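Local atomic coordinates of methyltransferase-like protein (Saccharopolyspora spinosa, PDB entry 4PNE), a protein that catalyses a [4+2] cycloaddition in spinosyn biosynthesis, using a fold like that of S-adenosylmethionine-dependent methyltransferases. Residues A59-Y64 / Q75-L80. Numbering follows the deposited sequence.
Sequences AIHHGY and QAADRL. With SAH (S-adenosyl-L-homocysteine), chain C.
His61 joins Ala77 of helix 73-88 to the bound SAH through both ring nitrogens. His61 NE2 donates to Ala77 O at 2.9 Å, nearly straight at 171°. His61 ND1 donates to SAH OXT at 2.6 Å, also almost straight. Both acceptors lie at the ring edge, near its plane, so the two bonds fix the ring's rotation. A chi1 of 63° sets CG between the backbone N and carbonyl carbon and carries the ring to the helix. Ala59 CB sits over one face, toward the rim, and Leu80 CD2 comes obliquely to His61 CD2 at 3.6 Å. Ile60 N binds the other carboxylate oxygen, SAH O, at 2.9 Å.

Further along, Gly63 lies close on the helix, its CA 3.4 Å from Ala76 C. Tyr64 N then donates to Ala76 O at 3.0 Å. Leu80 N reaches that oxygen from the opposite face. The Tyr64 ring runs beside the Arg79 chain, and Tyr64 CD1 is 3.7 Å from Arg79 CG; Glu66 takes the guanidinium in a salt bridge. Thus the loop before helix 73-88 folds back on it and lines the carboxylate end of the ligand pocket in this methyltransferase-like Rossmann fold.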
# COMPACT_ATOMS: atom_id res chain seq x y z
N ALA A 59 -0.59 -9.55 -2.68
CA ALA A 59 -0.08 -8.30 -2.11
C ALA A 59 0.46 -7.40 -3.22
O ALA A 59 1.16 -7.85 -4.12
CB ALA A 59 1.00 -8.59 -1.08
N ILE A 60 0.15 -6.11 -3.18
CA ILE A 60 0.70 -5.14 -4.09
C ILE A 60 1.57 -4.17 -3.28
O ILE A 60 1.37 -2.96 -3.26
CB ILE A 60 -0.39 -4.40 -4.84
CG1 ILE A 60 -1.49 -5.38 -5.29
CG2 ILE A 60 0.22 -3.66 -6.04
CD1 ILE A 60 -2.70 -4.70 -5.95
N HIS A 61 2.56 -4.75 -2.62
CA HIS A 61 3.56 -3.96 -1.92
C HIS A 61 4.88 -4.74 -1.93
O HIS A 61 4.91 -5.94 -2.24
CB HIS A 61 3.09 -3.60 -0.50
CG HIS A 61 2.86 -4.78 0.40
ND1 HIS A 61 1.61 -5.05 0.93
CD2 HIS A 61 3.69 -5.74 0.89
CE1 HIS A 61 1.69 -6.12 1.70
NE2 HIS A 61 2.93 -6.56 1.70
N HIS A 62 5.97 -4.05 -1.63
CA HIS A 62 7.32 -4.63 -1.66
C HIS A 62 7.48 -5.73 -0.63
O HIS A 62 6.83 -5.72 0.43
CB HIS A 62 8.35 -3.54 -1.39
CG HIS A 62 8.72 -2.74 -2.59
ND1 HIS A 62 7.82 -2.37 -3.57
CD2 HIS A 62 9.91 -2.21 -2.96
CE1 HIS A 62 8.45 -1.70 -4.51
NE2 HIS A 62 9.72 -1.56 -4.16
N GLY A 63 8.37 -6.66 -0.90
CA GLY A 63 8.74 -7.67 0.08
C GLY A 63 9.79 -7.15 1.04
O GLY A 63 10.57 -6.24 0.71
N TYR A 64 9.85 -7.80 2.19
CA TYR A 64 10.85 -7.55 3.23
C TYR A 64 11.57 -8.86 3.51
O TYR A 64 10.94 -9.86 3.86
CB TYR A 64 10.16 -7.00 4.48
CG TYR A 64 11.00 -6.74 5.71
CD1 TYR A 64 11.44 -7.79 6.50
CD2 TYR A 64 11.31 -5.46 6.09
CE1 TYR A 64 12.18 -7.56 7.64
CE2 TYR A 64 12.05 -5.21 7.23
CZ TYR A 64 12.49 -6.27 8.00
OH TYR A 64 13.22 -6.02 9.13
N GLN A 75 6.26 -14.33 -0.49
CA GLN A 75 6.57 -14.63 0.89
C GLN A 75 7.07 -13.40 1.64
O GLN A 75 6.70 -13.16 2.79
CB GLN A 75 7.60 -15.75 0.99
CG GLN A 75 7.05 -17.12 0.69
CD GLN A 75 8.13 -18.16 0.57
OE1 GLN A 75 9.17 -17.92 -0.06
NE2 GLN A 75 7.90 -19.33 1.15
N ALA A 76 7.96 -12.65 0.99
CA ALA A 76 8.55 -11.45 1.58
C ALA A 76 7.50 -10.34 1.76
O ALA A 76 7.52 -9.60 2.75
CB ALA A 76 9.70 -10.95 0.74
N ALA A 77 6.56 -10.26 0.83
CA ALA A 77 5.45 -9.33 0.98
C ALA A 77 4.60 -9.71 2.19
O ALA A 77 4.14 -8.85 2.94
CB ALA A 77 4.61 -9.28 -0.28
N ASP A 78 4.43 -11.01 2.43
CA ASP A 78 3.65 -11.44 3.60
C ASP A 78 4.39 -11.05 4.89
O ASP A 78 3.77 -10.73 5.91
CB ASP A 78 3.38 -12.94 3.57
CG ASP A 78 2.28 -13.35 2.59
OD1 ASP A 78 1.49 -12.48 2.16
OD2 ASP A 78 2.22 -14.56 2.26
N ARG A 79 5.72 -11.06 4.87
CA ARG A 79 6.50 -10.66 6.03
C ARG A 79 6.27 -9.19 6.32
O ARG A 79 6.12 -8.79 7.49
CB ARG A 79 7.99 -10.94 5.78
CG ARG A 79 8.91 -10.49 6.87
CD ARG A 79 8.62 -11.20 8.15
NE ARG A 79 9.63 -10.84 9.15
CZ ARG A 79 9.38 -10.60 10.44
NH1 ARG A 79 8.15 -10.69 10.93
NH2 ARG A 79 10.39 -10.28 11.24
N LEU A 80 6.24 -8.38 5.29
CA LEU A 80 5.99 -6.97 5.48
C LEU A 80 4.61 -6.77 6.09
O LEU A 80 4.44 -6.03 7.05
CB LEU A 80 6.13 -6.20 4.18
CG LEU A 80 5.94 -4.69 4.38
CD1 LEU A 80 7.04 -4.07 5.27
CD2 LEU A 80 5.95 -3.99 3.08
N SAH C . -2.36 -1.85 0.46
CA SAH C . -2.48 -2.81 -0.65
CB SAH C . -2.45 -2.17 -2.03
CG SAH C . -1.41 -1.11 -2.33
SD SAH C . -1.45 -0.64 -4.06
C SAH C . -1.39 -3.84 -0.53
O SAH C . -1.47 -4.88 -1.16
OXT SAH C . -0.46 -3.66 0.27
C5' SAH C . -2.23 0.99 -3.84
C4' SAH C . -3.70 0.92 -3.46
O4' SAH C . -4.15 2.22 -3.09
C3' SAH C . -4.62 0.47 -4.59
O3' SAH C . -5.50 -0.48 -4.02
C2' SAH C . -5.33 1.75 -5.01
O2' SAH C . -6.61 1.60 -5.61
C1' SAH C . -5.40 2.49 -3.67
N9 SAH C . -5.66 3.93 -3.83
C8 SAH C . -5.05 4.85 -4.63
N7 SAH C . -5.65 6.05 -4.48
C5 SAH C . -6.66 5.90 -3.59
C6 SAH C . -7.60 6.76 -3.08
N6 SAH C . -7.64 8.04 -3.43
N1 SAH C . -8.49 6.30 -2.18
C2 SAH C . -8.49 4.98 -1.77
N3 SAH C . -7.59 4.11 -2.31
C4 SAH C . -6.67 4.57 -3.18